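Local coordinates for cell envelope-related transcriptional attenuator domain-containing protein (Eubacterium siraeum, PDB 4OBM) that is of uncharacterised function but belongs to the LytR-CpsA-Psr family and is therefore probably involved in cell-envelope assembly or its regulation, at residues G183-S186 with K187-D190; I216-T219 with L220-K224. One frame throughout, in Å; residues are numbered along the deposited sequence.

Contact 1: G183-S186 with K187-D190; sequences GTSS and KTLD
Ser185 and Leu189 are joined by a nearly straight backbone hydrogen bond, Leu189 N to Ser185 O (3.0 Å, N-H...O angle 173°), and a second, more bent bond runs from Asp190 N to Ser186 O in the first turn of helix 186-199. Ser185 is the N-cap of that helix. A chi1 of 66° sets its OG between its own backbone N and carbonyl carbon, turned toward the first turn of the helix, where it accepts from Thr188 N at 3.2 Å. The cap thus satisfies an amide that has no preceding helical turn to supply a carbonyl. On the same side of the turn, Thr188 OG1 and Ser185 N both hydrogen-bond one water, which lies 2.7 Å from Thr188 OG1 and accepts from Ser185 N, so the cap residue is also tied through solvent. The other branch of Thr188, CG2, faces Thr184 CG2 at 4.1 Å, the two side chains crossing at about a right angle. A second water bridges Ser186 OG to Asp190 OD2, donating to the carboxylate at 2.7 Å; the other oxygen, OD1, is bonded to Tyr209 OH. Leu189 CB and CG pack against Ser185 O, with CG 4.0 Å from Thr184 OG1. The contact is a capped helix start at the protein surface: Thr184 ties back through an OG1 hydrogen bond to Phe181 O at the end of helix 164-181 and touches Leu220, while Leu189 rests against Ile216 and Val217 of helix 213-220, and Ser186 against Val217.

Contact 2: I216-T219 with L220-K224; sequences IVYT and LSQNK
Gln222 folds back over Tyr218 where helix 213-220 ends, its chain turned about the CB-CG bond (chi2 -59°). Its CB lies 3.5 Å from Thr219 O, and CG touches both that oxygen and Tyr218 O. CD reaches the ring at Tyr218 CE1, and OE1 passes the phenol at 3.8 Å from Tyr218 OH. NE2 lies over the centre of the Tyr218 ring, 3.4 Å above its plane; ring and amide are almost parallel, 12° apart, a stacked amide. Gln222 NE2 also donates to Tyr218 O at 3.0 Å, and that oxygen lies close to the amide plane. Ser221 OG donates to Tyr218 O from the opposite face at 2.7 Å, so two side chains grip an oxygen in the last helical turn. With an alanine in place of Gln222, Tyr218 O is likely to lose one of its donors and the ring the amide that holds one face, leaving it freer to turn. The Ile216 and Leu220 side chains lie side by side, Ile216 CG2 3.7 Å from Leu220 CD1. Around this end, Leu220 and Thr219 pack on Phe53 of strand 52-58, Tyr218 touches Pro18 and Asn51, and the helix leans on helix 186-199.

In the fold
Following the chain from the N terminus, helix 164-181 gives way to a short loop that contact 1 closes by starting helix 186-199. The chain then passes strand 201-202, at one edge of the mixed sheet, and helix 206-210 before helix 213-220, whose far end is finished by contact 2 on the way to strand 228-230 at the opposite edge. The two contacts are in series, neither nested nor crossed, with centres about 11 Å apart. They nevertheless meet: Gly183 N probably hydrogen-bonds Leu220 O at 2.8 Å. A helix beginning and a helix end are thus joined on one side of the fold.

Contact 1: G183-S186 with K187-D190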
loop_
_atom_site.group_PDB
_atom_site.type_symbol
_atom_site.label_atom_id
_atom_site.label_comp_id
_atom_site.label_asym_id
_atom_site.label_seq_id
_atom_site.Cartn_x
_atom_site.Cartn_y
_atom_site.Cartn_z
ATOM N N GLY A 183 -4.292 -0.336 17.869
ATOM C CA GLY A 183 -3.948 -0.611 19.257
ATOM C C GLY A 183 -2.493 -0.964 19.502
ATOM O O GLY A 183 -2.129 -1.233 20.652
ATOM N N THR A 184 -1.638 -0.973 18.439
ATOM C CA THR A 184 -0.212 -1.283 18.634
ATOM C C THR A 184 0.510 -0.104 19.289
ATOM O O THR A 184 0.049 1.045 19.186
ATOM C CB THR A 184 0.517 -1.735 17.353
ATOM O OG1 THR A 184 0.321 -0.809 16.290
ATOM C CG2 THR A 184 0.146 -3.134 16.936
ATOM N N SER A 185 1.620 -0.406 19.996
ATOM C CA SER A 185 2.455 0.592 20.673
ATOM C C SER A 185 3.615 1.030 19.781
ATOM O O SER A 185 3.896 0.378 18.767
ATOM C CB SER A 185 2.996 0.025 21.984
ATOM O OG SER A 185 3.894 -1.050 21.757
ATOM N N SER A 186 4.300 2.124 20.171
ATOM C CA SER A 186 5.479 2.603 19.453
ATOM C C SER A 186 6.625 1.576 19.607
ATOM O O SER A 186 7.391 1.403 18.670
ATOM C CB SER A 186 5.897 3.989 19.931
ATOM O OG SER A 186 6.298 3.969 21.290
ATOM N N LYS A 187 6.675 0.853 20.750
ATOM C CA LYS A 187 7.658 -0.205 21.043
ATOM C C LYS A 187 7.523 -1.352 20.025
ATOM O O LYS A 187 8.539 -1.823 19.499
ATOM C CB LYS A 187 7.475 -0.724 22.486
ATOM C CG LYS A 187 8.590 -1.646 22.968
ATOM C CD LYS A 187 8.466 -1.962 24.451
ATOM C CE LYS A 187 9.741 -2.572 24.982
ATOM N NZ LYS A 187 10.431 -1.681 25.962
ATOM N N THR A 188 6.272 -1.792 19.754
ATOM C CA THR A 188 5.943 -2.834 18.775
ATOM C C THR A 188 6.269 -2.324 17.364
ATOM O O THR A 188 6.990 -2.993 16.622
ATOM C CB THR A 188 4.469 -3.237 18.915
ATOM O OG1 THR A 188 4.259 -3.846 20.193
ATOM C CG2 THR A 188 4.022 -4.194 17.843
ATOM N N LEU A 189 5.770 -1.120 17.014
ATOM C CA LEU A 189 6.038 -0.480 15.727
ATOM C C LEU A 189 7.541 -0.288 15.492
ATOM O O LEU A 189 7.964 -0.281 14.326
ATOM C CB LEU A 189 5.323 0.879 15.631
ATOM C CG LEU A 189 3.832 0.867 15.316
ATOM C CD1 LEU A 189 3.288 2.282 15.317
ATOM C CD2 LEU A 189 3.540 0.195 13.965
ATOM N N ASP A 190 8.341 -0.132 16.593
ATOM C CA ASP A 190 9.805 0.005 16.533
ATOM C C ASP A 190 10.442 -1.277 16.014
ATOM O O ASP A 190 11.488 -1.204 15.371
ATOM C CB ASP A 190 10.420 0.357 17.901
ATOM C CG ASP A 190 10.260 1.789 18.363
ATOM O OD1 ASP A 190 10.065 2.681 17.501
ATOM O OD2 ASP A 190 10.303 2.018 19.583
HETATM O O HOH W 1 1.642 -3.162 20.563
HETATM O O HOH W 2 8.944 3.587 21.264
#

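Contact 2: I216-T219 with L220-K224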
loop_
_atom_site.group_PDB
_atom_site.type_symbol
_atom_site.label_atom_id
_atom_site.label_comp_id
_atom_site.label_asym_id
_atom_site.label_seq_id
_atom_site.Cartn_x
_atom_site.Cartn_y
_atom_site.Cartn_z
ATOM N N ILE A 216 1.251 8.248 13.823
ATOM C CA ILE A 216 0.869 6.861 13.530
ATOM C C ILE A 216 0.263 6.228 14.801
ATOM O O ILE A 216 -0.880 5.783 14.752
ATOM C CB ILE A 216 2.058 6.029 12.956
ATOM C CG1 ILE A 216 2.590 6.632 11.641
ATOM C CG2 ILE A 216 1.662 4.554 12.768
ATOM C CD1 ILE A 216 3.978 6.101 11.169
ATOM N N VAL A 217 0.989 6.247 15.934
ATOM C CA VAL A 217 0.534 5.669 17.205
ATOM C C VAL A 217 -0.764 6.357 17.647
ATOM O O VAL A 217 -1.691 5.654 18.062
ATOM C CB VAL A 217 1.630 5.712 18.295
ATOM C CG1 VAL A 217 1.097 5.277 19.667
ATOM C CG2 VAL A 217 2.833 4.857 17.894
ATOM N N TYR A 218 -0.866 7.700 17.485
ATOM C CA TYR A 218 -2.079 8.431 17.810
ATOM C C TYR A 218 -3.267 7.851 17.063
ATOM O O TYR A 218 -4.270 7.546 17.701
ATOM C CB TYR A 218 -1.958 9.942 17.508
ATOM C CG TYR A 218 -3.265 10.695 17.694
ATOM C CD1 TYR A 218 -4.231 10.714 16.693
ATOM C CD2 TYR A 218 -3.533 11.387 18.867
ATOM C CE1 TYR A 218 -5.457 11.351 16.881
ATOM C CE2 TYR A 218 -4.750 12.044 19.059
ATOM C CZ TYR A 218 -5.704 12.032 18.057
ATOM O OH TYR A 218 -6.893 12.697 18.216
ATOM N N THR A 219 -3.172 7.749 15.713
ATOM C CA THR A 219 -4.229 7.266 14.807
ATOM C C THR A 219 -4.660 5.825 15.132
ATOM O O THR A 219 -5.858 5.527 15.075
ATOM C CB THR A 219 -3.763 7.420 13.340
ATOM O OG1 THR A 219 -3.918 8.790 12.972
ATOM C CG2 THR A 219 -4.546 6.558 12.354
ATOM N N LEU A 220 -3.700 4.944 15.434
ATOM C CA LEU A 220 -3.970 3.534 15.729
ATOM C C LEU A 220 -4.493 3.321 17.166
ATOM O O LEU A 220 -5.113 2.290 17.434
ATOM C CB LEU A 220 -2.711 2.677 15.502
ATOM C CG LEU A 220 -2.083 2.692 14.116
ATOM C CD1 LEU A 220 -0.719 2.020 14.157
ATOM C CD2 LEU A 220 -2.992 2.026 13.077
ATOM N N SER A 221 -4.244 4.284 18.075
ATOM C CA SER A 221 -4.717 4.243 19.464
ATOM C C SER A 221 -6.172 4.782 19.589
ATOM O O SER A 221 -6.720 4.828 20.698
ATOM C CB SER A 221 -3.776 5.033 20.367
ATOM O OG SER A 221 -3.885 6.426 20.119
ATOM N N GLN A 222 -6.791 5.173 18.454
ATOM C CA GLN A 222 -8.177 5.654 18.436
ATOM C C GLN A 222 -9.133 4.452 18.483
ATOM O O GLN A 222 -8.760 3.338 18.092
ATOM C CB GLN A 222 -8.459 6.545 17.203
ATOM C CG GLN A 222 -7.562 7.796 17.084
ATOM C CD GLN A 222 -7.666 8.724 18.279
ATOM O OE1 GLN A 222 -8.709 9.338 18.535
ATOM N NE2 GLN A 222 -6.584 8.839 19.044
ATOM N N ASN A 223 -10.345 4.667 18.993
ATOM C CA ASN A 223 -11.357 3.622 19.122
ATOM C C ASN A 223 -12.026 3.381 17.765
ATOM O O ASN A 223 -13.199 3.703 17.578
ATOM C CB ASN A 223 -12.387 4.013 20.202
ATOM C CG ASN A 223 -13.218 2.855 20.708
ATOM O OD1 ASN A 223 -12.715 1.745 20.956
ATOM N ND2 ASN A 223 -14.504 3.101 20.914
ATOM N N LYS A 224 -11.266 2.835 16.811
ATOM C CA LYS A 224 -11.754 2.580 15.465
ATOM C C LYS A 224 -11.664 1.112 15.097
ATOM O O LYS A 224 -10.688 0.442 15.438
ATOM C CB LYS A 224 -10.960 3.403 14.438
ATOM C CG LYS A 224 -11.434 4.838 14.250
ATOM C CD LYS A 224 -10.591 5.568 13.199
ATOM C CE LYS A 224 -11.387 5.988 11.990
ATOM N NZ LYS A 224 -10.511 6.431 10.869
#